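Local coordinates for Phosphoglucomutase/phosphomannomutase family protein (Burkholderia thailandensis, PDB 3UW2) that probably moves a phosphate group between positions of one sugar phosphate, as a zinc-binding member of the phosphohexose mutase family, at residues Lys334-Leu337 and Arg338-Gly341; Ala147-Gly150 and Asp151-Gln154. All blocks are in the same frame, centred on the assembly; numbering follows the deposited sequence.

Contact 1 is the C-terminal end of helix 330-340, in the family's domain III range; contact 2 is the entry into helix 151-161, in the domain I range. Their centres lie about 17 Å apart and their nearest atoms about 5 Å, without touching, yet Tyr149 of contact 2 reaches Ser331 and Leu332 on the helix that contact 1 ends. Contact 1 is mostly surface, with Leu337 alone buried; a water-bridged ion pair there supplements backbone bonds and a threonine hydroxyl. Contact 2 is partly buried: a neutral glutamine amide grips the backbone, and an isoleucine pair packs against strand 136-143. Each holds a 1,2-ethanediol, probably from the crystallisation liquor.

Contact 1 of 2, residues Lys334-Leu337 and Arg338-Gly341; sequences KAKL and RETG. With EDO (1,2-ethanediol), chain H.
Lys336 and Glu339 form the charged pair of this helix end, their side chains crossing at about a right angle. Direct contact is long, 3.9 Å from Lys336 NZ to Glu339 OE1, and two waters close the gap. Each accepts from NZ and donates to OE1; the first stands 2.7 Å from Lys336 NZ. The ammonium end is also in cation-pi contact with Trp326. Glu339 OE2 takes a weak hydrogen bond from the ethanediol, whose C1 lies 3.3 Å from Ala335 CB.

Backbone bonds run from Arg338 N to Lys334 O and from Glu339 N to Ala335 O, the regular i to i+4 helical pattern. Lys336 O then receives two donors from Thr340: a weak bond from N and a 2.9 Å bond from OG1 to Lys336 O. Thr340 OG1 sits between its backbone N and carbonyl carbon (chi1 57°), from where it reaches that oxygen; it is also hydrogen-bonded with Ala342 N, just beyond the helix. Gly341 N closes on Leu337 O at 2.9 Å, and Gly341, with phi 70°, leaves the helix.

Between Lys334 and Arg338 apolar contact is slight, Arg338 CD being 4.2 Å from Lys334 CG. The side chain of Leu337 touches Ile303 and Phe353, setting the helix against its domain's four-stranded sheet.

Main-chain bonds and one threonine hydroxyl, which links the last turn to the chain that follows, thus chiefly hold this terminus; the solvated ion pair probably adds modest electrostatic stabilisation.

Contact 2 of 2, residues Ala147-Gly150 and Asp151-Gln154; sequences AIYG and DQIQ. With EDO (1,2-ethanediol), chain F.
Gln152 turns CG away from its own carbonyl carbon, next to the backbone N (chi1 -52°), and runs extended from there, reaching back from the first turn of its helix to set OE1 before the backbone N of Tyr149. In Tyr149, CG lies between the backbone N and the carbonyl carbon, which brings one ring face up to the amide oxygen, Gln152 OE1 being 4.1 Å from Tyr149 CD1 and the ring and amide planes 88° apart.

The bond from Tyr149 N to Gln152 OE1 measures 3.0 Å and is nearly straight at hydrogen (166°), although the donor stands above the amide's carbonyl plane. Gln152 N answers with a bond to Tyr149 O. Ile148 lies over one face of the amide, on the same side as Tyr149 N, with Gln152 NE2 3.7 Å from Ile148 CG2; ethanediol O1 is on the other side.

Gly150 occupies the N-cap. Its O accepts a 3.0 Å bond from Gln154 N in the carbonyl plane, a weak one from Ile153 N, and a water that also joins Gln154 NE2. Gln154 OE1 bonds Gln25 NE2, and Gln154 NE2 bonds Phe28 O. The ethanediol meets the helix start, its O2 accepting from Asp151 N at 2.8 Å.

Ile148 CG1 meets Ile153 CG1 at 3.9 Å, both residues against Met141 of strand 136-143.

Gln152 therefore satisfies both backbone polar atoms of Tyr149, N through its side chain and O through its own N, and so fixes the loop where it enters the helix.

Contact 1 of 2, residues Lys334-Leu337 and Arg338-Gly341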
loop_
_atom_site.group_PDB
_atom_site.type_symbol
_atom_site.label_atom_id
_atom_site.label_comp_id
_atom_site.label_asym_id
_atom_site.label_seq_id
_atom_site.Cartn_x
_atom_site.Cartn_y
_atom_site.Cartn_z
ATOM N N LYS A 334 5.797 -2.847 -7.173
ATOM C CA LYS A 334 5.595 -1.966 -8.291
ATOM C C LYS A 334 6.703 -2.068 -9.352
ATOM O O LYS A 334 6.408 -2.075 -10.550
ATOM C CB LYS A 334 5.503 -0.551 -7.778
ATOM C CG LYS A 334 5.212 0.463 -8.816
ATOM C CD LYS A 334 3.730 0.576 -9.086
ATOM C CE LYS A 334 3.477 1.700 -10.124
ATOM N NZ LYS A 334 3.921 3.072 -9.679
ATOM N N ALA A 335 7.974 -2.068 -8.928
ATOM C CA ALA A 335 9.074 -2.205 -9.886
ATOM C C ALA A 335 8.907 -3.523 -10.648
ATOM O O ALA A 335 9.186 -3.600 -11.828
ATOM C CB ALA A 335 10.428 -2.188 -9.132
ATOM N N LYS A 336 8.565 -4.609 -9.937
ATOM C CA LYS A 336 8.430 -5.921 -10.565
ATOM C C LYS A 336 7.251 -5.947 -11.577
ATOM O O LYS A 336 7.351 -6.463 -12.693
ATOM C CB LYS A 336 8.280 -7.015 -9.477
ATOM C CG LYS A 336 8.406 -8.494 -9.980
ATOM C CD LYS A 336 9.816 -8.714 -10.571
ATOM C CE LYS A 336 10.166 -10.162 -10.821
ATOM N NZ LYS A 336 11.569 -10.202 -11.387
ATOM N N LEU A 337 6.145 -5.333 -11.208
ATOM C CA LEU A 337 5.043 -5.121 -12.156
ATOM C C LEU A 337 5.482 -4.388 -13.438
ATOM O O LEU A 337 5.067 -4.778 -14.545
ATOM C CB LEU A 337 3.956 -4.263 -11.440
ATOM C CG LEU A 337 2.473 -4.317 -11.638
ATOM C CD1 LEU A 337 1.882 -5.711 -11.818
ATOM C CD2 LEU A 337 1.848 -3.617 -10.412
ATOM N N ARG A 338 6.319 -3.366 -13.312
ATOM C CA ARG A 338 6.792 -2.637 -14.480
ATOM C C ARG A 338 7.815 -3.460 -15.301
ATOM O O ARG A 338 7.900 -3.317 -16.512
ATOM C CB ARG A 338 7.344 -1.220 -14.106
ATOM C CG ARG A 338 6.201 -0.305 -13.565
ATOM C CD ARG A 338 6.747 0.844 -12.685
ATOM N NE ARG A 338 7.804 1.620 -13.371
ATOM C CZ ARG A 338 7.532 2.601 -14.245
ATOM N NH1 ARG A 338 8.497 3.273 -14.822
ATOM N NH2 ARG A 338 6.282 2.964 -14.526
ATOM N N GLU A 339 8.557 -4.317 -14.627
ATOM C CA GLU A 339 9.524 -5.190 -15.314
ATOM C C GLU A 339 8.872 -6.323 -16.113
ATOM O O GLU A 339 9.444 -6.760 -17.089
ATOM C CB GLU A 339 10.482 -5.815 -14.324
ATOM C CG GLU A 339 11.506 -4.825 -13.891
ATOM C CD GLU A 339 12.488 -5.406 -12.904
ATOM O OE1 GLU A 339 12.612 -6.671 -12.792
ATOM O OE2 GLU A 339 13.137 -4.558 -12.262
ATOM N N THR A 340 7.719 -6.809 -15.660
ATOM C CA THR A 340 7.092 -8.037 -16.171
ATOM C C THR A 340 5.901 -7.699 -17.067
ATOM O O THR A 340 5.543 -8.491 -17.938
ATOM C CB THR A 340 6.570 -8.962 -15.052
ATOM O OG1 THR A 340 5.623 -8.249 -14.222
ATOM C CG2 THR A 340 7.701 -9.457 -14.213
ATOM N N GLY A 341 5.302 -6.510 -16.876
ATOM C CA GLY A 341 4.051 -6.160 -17.556
ATOM C C GLY A 341 2.846 -6.955 -17.035
ATOM O O GLY A 341 1.810 -7.040 -17.714
HETATM C C1 EDO H . 11.590 -5.115 -8.050
HETATM O O1 EDO H . 12.315 -5.616 -9.217
HETATM C C2 EDO H . 12.076 -5.678 -6.721
HETATM O O2 EDO H . 13.512 -5.557 -6.603
HETATM O O HOH W 1 11.671 -8.822 -13.738
HETATM O O HOH W 2 13.583 -8.284 -10.937
#

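Contact 2 of 2, residues Ala147-Gly150 and Asp151-Gln154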
loop_
_atom_site.group_PDB
_atom_site.type_symbol
_atom_site.label_atom_id
_atom_site.label_comp_id
_atom_site.label_asym_id
_atom_site.label_seq_id
_atom_site.Cartn_x
_atom_site.Cartn_y
_atom_site.Cartn_z
ATOM N N ALA A 147 8.452 4.671 -8.534
ATOM C CA ALA A 147 8.327 4.873 -7.120
ATOM C C ALA A 147 9.728 4.621 -6.537
ATOM O O ALA A 147 10.135 3.472 -6.319
ATOM C CB ALA A 147 7.273 3.930 -6.507
ATOM N N ILE A 148 10.423 5.711 -6.244
ATOM C CA ILE A 148 11.842 5.678 -5.927
ATOM C C ILE A 148 12.054 5.120 -4.554
ATOM O O ILE A 148 11.230 5.309 -3.690
ATOM C CB ILE A 148 12.463 7.099 -5.990
ATOM C CG1 ILE A 148 11.802 8.071 -4.971
ATOM C CG2 ILE A 148 12.344 7.642 -7.407
ATOM C CD1 ILE A 148 12.558 9.410 -4.870
ATOM N N TYR A 149 13.143 4.397 -4.375
ATOM C CA TYR A 149 13.436 3.803 -3.060
ATOM C C TYR A 149 14.934 3.690 -2.829
ATOM O O TYR A 149 15.725 4.028 -3.713
ATOM C CB TYR A 149 12.721 2.447 -2.920
ATOM C CG TYR A 149 13.139 1.436 -3.935
ATOM C CD1 TYR A 149 12.506 1.372 -5.204
ATOM C CD2 TYR A 149 14.158 0.542 -3.647
ATOM C CE1 TYR A 149 12.902 0.425 -6.146
ATOM C CE2 TYR A 149 14.564 -0.409 -4.571
ATOM C CZ TYR A 149 13.918 -0.472 -5.814
ATOM O OH TYR A 149 14.328 -1.445 -6.729
ATOM N N GLY A 150 15.315 3.209 -1.631
ATOM C CA GLY A 150 16.702 2.937 -1.291
ATOM C C GLY A 150 17.632 4.086 -1.617
ATOM O O GLY A 150 17.465 5.199 -1.086
ATOM N N ASP A 151 18.635 3.813 -2.466
ATOM C CA ASP A 151 19.684 4.790 -2.817
ATOM C C ASP A 151 19.163 6.090 -3.466
ATOM O O ASP A 151 19.752 7.170 -3.279
ATOM C CB ASP A 151 20.780 4.138 -3.701
ATOM C CG ASP A 151 21.605 3.088 -2.935
ATOM O OD1 ASP A 151 21.460 3.005 -1.693
ATOM O OD2 ASP A 151 22.418 2.347 -3.557
ATOM N N GLN A 152 18.066 6.013 -4.209
ATOM C CA GLN A 152 17.543 7.232 -4.853
ATOM C C GLN A 152 16.949 8.194 -3.793
ATOM O O GLN A 152 16.970 9.423 -3.962
ATOM C CB GLN A 152 16.443 6.889 -5.855
ATOM C CG GLN A 152 16.773 5.829 -6.908
ATOM C CD GLN A 152 15.492 5.174 -7.492
ATOM O OE1 GLN A 152 14.806 4.335 -6.833
ATOM N NE2 GLN A 152 15.147 5.579 -8.732
ATOM N N ILE A 153 16.422 7.633 -2.710
ATOM C CA ILE A 153 15.925 8.453 -1.615
ATOM C C ILE A 153 17.104 8.955 -0.778
ATOM O O ILE A 153 17.140 10.133 -0.450
ATOM C CB ILE A 153 14.886 7.722 -0.745
ATOM C CG1 ILE A 153 13.545 7.635 -1.527
ATOM C CG2 ILE A 153 14.711 8.483 0.570
ATOM C CD1 ILE A 153 12.429 6.946 -0.730
ATOM N N GLN A 154 18.067 8.086 -0.440
ATOM C CA GLN A 154 19.302 8.584 0.203
ATOM C C GLN A 154 20.026 9.687 -0.602
ATOM O O GLN A 154 20.604 10.628 -0.040
ATOM C CB GLN A 154 20.292 7.454 0.514
ATOM C CG GLN A 154 19.789 6.452 1.551
ATOM C CD GLN A 154 19.347 7.125 2.847
ATOM O OE1 GLN A 154 20.114 7.835 3.470
ATOM N NE2 GLN A 154 18.153 6.826 3.294
HETATM C C1 EDO F . 18.097 1.485 -5.853
HETATM O O1 EDO F . 17.551 2.749 -6.287
HETATM C C2 EDO F . 17.876 1.409 -4.360
HETATM O O2 EDO F . 19.100 1.339 -3.599
HETATM O O HOH W 3 16.368 5.092 1.389
#